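Local coordinates for protein 3-phosphoshikimate 1-carboxyvinyltransferase (Streptomyces sviceus, PDB 7M0O) that probably transfers the enolpyruvyl group of phosphoenolpyruvate to the 5-hydroxyl of shikimate-3-phosphate, the sixth step of chorismate biosynthesis, at residues Ser9-Ala18 / Tyr183-Phe194. Sequence-based numbering, arbitrary orientation.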
loop_
_atom_site.group_PDB
_atom_site.type_symbol
_atom_site.label_atom_id
_atom_site.label_comp_id
_atom_site.label_asym_id
_atom_site.label_seq_id
_atom_site.Cartn_x
_atom_site.Cartn_y
_atom_site.Cartn_z
ATOM N N SER A 9 -2.697 -0.476 2.329
ATOM C CA SER A 9 -3.073 0.934 2.387
ATOM C C SER A 9 -4.403 1.191 1.684
ATOM O O SER A 9 -5.153 2.085 2.090
ATOM C CB SER A 9 -1.974 1.813 1.789
ATOM O OG SER A 9 -1.788 1.550 0.419
ATOM N N ILE A 10 -4.722 0.429 0.639
ATOM C CA ILE A 10 -6.031 0.594 0.015
ATOM C C ILE A 10 -7.129 0.059 0.937
ATOM O O ILE A 10 -8.196 0.672 1.068
ATOM C CB ILE A 10 -6.057 -0.060 -1.375
ATOM C CG1 ILE A 10 -5.182 0.762 -2.330
ATOM C CG2 ILE A 10 -7.507 -0.159 -1.891
ATOM C CD1 ILE A 10 -4.969 0.139 -3.712
ATOM N N THR A 11 -6.877 -1.059 1.623
ATOM C CA THR A 11 -7.883 -1.588 2.540
ATOM C C THR A 11 -8.187 -0.575 3.638
ATOM O O THR A 11 -9.353 -0.368 4.002
ATOM C CB THR A 11 -7.426 -2.934 3.138
ATOM O OG1 THR A 11 -7.265 -3.919 2.095
ATOM C CG2 THR A 11 -8.455 -3.452 4.145
ATOM N N ALA A 12 -7.154 0.116 4.118
ATOM C CA ALA A 12 -7.316 1.085 5.202
ATOM C C ALA A 12 -8.212 2.243 4.789
ATOM O O ALA A 12 -9.164 2.592 5.501
ATOM C CB ALA A 12 -5.941 1.608 5.624
ATOM N N ARG A 13 -7.887 2.885 3.661
ATOM C CA ARG A 13 -8.743 3.951 3.141
ATOM C C ARG A 13 -10.169 3.455 2.908
ATOM O O ARG A 13 -11.136 4.163 3.214
ATOM C CB ARG A 13 -8.176 4.505 1.832
ATOM C CG ARG A 13 -6.777 5.139 1.878
ATOM C CD ARG A 13 -6.425 5.476 0.433
ATOM N NE ARG A 13 -5.107 6.058 0.186
ATOM C CZ ARG A 13 -4.002 5.362 -0.076
ATOM N NH1 ARG A 13 -4.012 4.030 -0.092
ATOM N NH2 ARG A 13 -2.875 6.006 -0.321
ATOM N N ALA A 14 -10.319 2.254 2.339
ATOM C CA ALA A 14 -11.654 1.748 2.009
ATOM C C ALA A 14 -12.507 1.534 3.254
ATOM O O ALA A 14 -13.734 1.703 3.201
ATOM C CB ALA A 14 -11.548 0.440 1.227
ATOM N N LEU A 15 -11.885 1.109 4.362
ATOM C CA LEU A 15 -12.627 0.918 5.613
ATOM C C LEU A 15 -13.171 2.241 6.137
ATOM O O LEU A 15 -14.308 2.307 6.628
ATOM C CB LEU A 15 -11.732 0.267 6.671
ATOM C CG LEU A 15 -11.473 -1.222 6.512
ATOM C CD1 LEU A 15 -10.396 -1.691 7.477
ATOM C CD2 LEU A 15 -12.744 -1.970 6.755
ATOM N N PHE A 16 -12.360 3.299 6.065
ATOM C CA PHE A 16 -12.831 4.631 6.436
ATOM C C PHE A 16 -14.019 5.043 5.582
ATOM O O PHE A 16 -15.043 5.505 6.098
ATOM C CB PHE A 16 -11.682 5.636 6.294
ATOM C CG PHE A 16 -12.015 7.035 6.771
ATOM C CD1 PHE A 16 -12.924 7.833 6.070
ATOM C CD2 PHE A 16 -11.393 7.572 7.893
ATOM C CE1 PHE A 16 -13.233 9.132 6.492
ATOM C CE2 PHE A 16 -11.694 8.881 8.323
ATOM C CZ PHE A 16 -12.610 9.652 7.616
ATOM N N LEU A 17 -13.875 4.931 4.261
ATOM C CA LEU A 17 -14.941 5.351 3.354
ATOM C C LEU A 17 -16.217 4.540 3.578
ATOM O O LEU A 17 -17.327 5.101 3.560
ATOM C CB LEU A 17 -14.445 5.234 1.914
ATOM C CG LEU A 17 -13.316 6.225 1.609
ATOM C CD1 LEU A 17 -12.504 5.832 0.383
ATOM C CD2 LEU A 17 -13.924 7.608 1.396
ATOM N N ALA A 18 -16.081 3.221 3.801
ATOM C CA ALA A 18 -17.248 2.378 4.058
ATOM C C ALA A 18 -17.963 2.802 5.333
ATOM O O ALA A 18 -19.194 2.761 5.405
ATOM C CB ALA A 18 -16.848 0.902 4.151
ATOM N N TYR A 183 0.753 8.265 -3.311
ATOM C CA TYR A 183 -0.174 7.962 -2.227
ATOM C C TYR A 183 -1.365 8.908 -2.251
ATOM O O TYR A 183 -2.516 8.484 -2.071
ATOM C CB TYR A 183 0.569 8.054 -0.890
ATOM C CG TYR A 183 -0.120 7.434 0.298
ATOM C CD1 TYR A 183 0.170 6.133 0.703
ATOM C CD2 TYR A 183 -1.041 8.161 1.042
ATOM C CE1 TYR A 183 -0.459 5.568 1.809
ATOM C CE2 TYR A 183 -1.673 7.610 2.141
ATOM C CZ TYR A 183 -1.383 6.314 2.521
ATOM O OH TYR A 183 -2.014 5.780 3.616
ATOM N N VAL A 184 -1.119 10.192 -2.509
ATOM C CA VAL A 184 -2.248 11.111 -2.519
ATOM C C VAL A 184 -3.148 10.860 -3.730
ATOM O O VAL A 184 -4.374 10.980 -3.623
ATOM C CB VAL A 184 -1.769 12.578 -2.437
ATOM C CG1 VAL A 184 -0.674 12.723 -1.388
ATOM C CG2 VAL A 184 -1.317 13.101 -3.793
ATOM N N GLU A 185 -2.590 10.473 -4.886
ATOM C CA GLU A 185 -3.471 10.257 -6.032
ATOM C C GLU A 185 -4.379 9.050 -5.820
ATOM O O GLU A 185 -5.522 9.055 -6.294
ATOM C CB GLU A 185 -2.674 10.082 -7.326
ATOM C CG GLU A 185 -3.536 10.152 -8.605
ATOM C CD GLU A 185 -4.806 10.998 -8.454
ATOM O OE1 GLU A 185 -5.924 10.445 -8.600
ATOM O OE2 GLU A 185 -4.689 12.227 -8.226
ATOM N N ILE A 186 -3.895 8.018 -5.123
ATOM C CA ILE A 186 -4.748 6.875 -4.789
ATOM C C ILE A 186 -5.882 7.303 -3.862
ATOM O O ILE A 186 -7.035 6.878 -4.034
ATOM C CB ILE A 186 -3.907 5.742 -4.171
ATOM C CG1 ILE A 186 -2.930 5.197 -5.216
ATOM C CG2 ILE A 186 -4.801 4.614 -3.600
ATOM C CD1 ILE A 186 -1.907 4.279 -4.620
ATOM N N THR A 187 -5.582 8.149 -2.867
ATOM C CA THR A 187 -6.641 8.607 -1.969
ATOM C C THR A 187 -7.707 9.377 -2.741
ATOM O O THR A 187 -8.910 9.169 -2.535
ATOM C CB THR A 187 -6.073 9.475 -0.847
ATOM O OG1 THR A 187 -5.128 8.733 -0.067
ATOM C CG2 THR A 187 -7.198 9.962 0.072
ATOM N N LEU A 188 -7.289 10.243 -3.667
ATOM C CA LEU A 188 -8.272 11.033 -4.398
ATOM C C LEU A 188 -9.117 10.159 -5.317
ATOM O O LEU A 188 -10.323 10.386 -5.455
ATOM C CB LEU A 188 -7.580 12.143 -5.186
ATOM C CG LEU A 188 -6.789 13.151 -4.350
ATOM C CD1 LEU A 188 -6.353 14.332 -5.201
ATOM C CD2 LEU A 188 -7.593 13.641 -3.161
ATOM N N ALA A 189 -8.509 9.150 -5.949
ATOM C CA ALA A 189 -9.277 8.272 -6.822
ATOM C C ALA A 189 -10.301 7.460 -6.033
ATOM O O ALA A 189 -11.415 7.208 -6.518
ATOM C CB ALA A 189 -8.339 7.347 -7.594
ATOM N N MET A 190 -9.940 7.025 -4.825
ATOM C CA MET A 190 -10.888 6.260 -4.019
ATOM C C MET A 190 -12.042 7.143 -3.559
ATOM O O MET A 190 -13.208 6.722 -3.573
ATOM C CB MET A 190 -10.168 5.609 -2.836
ATOM C CG MET A 190 -9.142 4.541 -3.267
ATOM S SD MET A 190 -8.338 3.678 -1.904
ATOM C CE MET A 190 -9.747 2.807 -1.193
ATOM N N MET A 191 -11.744 8.386 -3.171
ATOM C CA MET A 191 -12.812 9.317 -2.828
ATOM C C MET A 191 -13.752 9.534 -4.014
ATOM O O MET A 191 -14.971 9.665 -3.828
ATOM C CB MET A 191 -12.211 10.636 -2.331
ATOM C CG MET A 191 -11.472 10.535 -0.970
ATOM S SD MET A 191 -10.591 12.039 -0.484
ATOM C CE MET A 191 -11.980 13.156 -0.222
ATOM N N ARG A 192 -13.213 9.530 -5.245
ATOM C CA ARG A 192 -14.062 9.666 -6.432
ATOM C C ARG A 192 -14.979 8.463 -6.589
ATOM O O ARG A 192 -16.151 8.615 -6.958
ATOM C CB ARG A 192 -13.211 9.860 -7.696
ATOM C CG ARG A 192 -12.619 11.252 -7.854
ATOM C CD ARG A 192 -12.053 11.487 -9.258
ATOM N NE ARG A 192 -10.797 10.772 -9.473
ATOM C CZ ARG A 192 -9.593 11.270 -9.202
ATOM N NH1 ARG A 192 -9.473 12.494 -8.699
ATOM N NH2 ARG A 192 -8.505 10.545 -9.432
ATOM N N ALA A 193 -14.477 7.257 -6.293
ATOM C CA ALA A 193 -15.326 6.072 -6.339
ATOM C C ALA A 193 -16.454 6.143 -5.318
ATOM O O ALA A 193 -17.499 5.510 -5.508
ATOM C CB ALA A 193 -14.492 4.809 -6.116
ATOM N N PHE A 194 -16.274 6.920 -4.255
ATOM C CA PHE A 194 -17.312 7.141 -3.264
ATOM C C PHE A 194 -18.000 8.495 -3.447
ATOM O O PHE A 194 -18.586 9.024 -2.499
ATOM C CB PHE A 194 -16.712 6.988 -1.858
ATOM C CG PHE A 194 -16.496 5.549 -1.447
ATOM C CD1 PHE A 194 -17.436 4.891 -0.648
ATOM C CD2 PHE A 194 -15.382 4.853 -1.865
ATOM C CE1 PHE A 194 -17.257 3.563 -0.284
ATOM C CE2 PHE A 194 -15.188 3.524 -1.495
ATOM C CZ PHE A 194 -16.114 2.876 -0.705
HETATM O O HOH W 1 -4.076 4.560 3.827
#
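Arg13 reaches across from helix 9-18 as a knob into the hole formed by Tyr183, Ile186, Thr187 and Met190 on helix 183-193. The two helices run roughly parallel, crossing at -36° with their axes 10.6 Å apart. With its chain extended from CG to NE, Arg13 points NH2 down onto the face of the Tyr183 ring; CZ stands farther back, 3.9 Å from the ring centroid in a cation-pi contact, the two planes tilted 43° apart. Ile186 CG2 covers the opposite guanidinium face, 3.7 Å from Arg13 CZ. At the edge, Arg13 NE gives a nearly straight, in-plane hydrogen bond to Thr187 OG1 (2.7 Å), and Thr187 OG1 is also bonded to Thr158 OG1 of helix 155-163.

Met190 is the answering knob and fills the middle of the interface, among Ile10, Arg13, Ala14 and Leu17: SD rests 3.5 Å from Arg13 CD, and the bend at chi3 (66°) brings CE to 3.8 Å from Ala14 CB. Toward the C-terminal ends the packing is tight and apolar, Leu17 CB sitting over the centre of the Phe194 ring, 3.7 Å from the centroid. The Ser9 side is looser: Ser9 CB stays 4.0 Å from Tyr183 CE1, and both residues are partly exposed.

Ser9 and Arg13 are predicted to bind shikimate-3-phosphate, and Tyr183 touches Gln155, itself predicted to bind both substrates. The packing on both faces and the NE bond restrict how the Arg13 guanidinium can turn, consistent with presenting it to an anionic substrate.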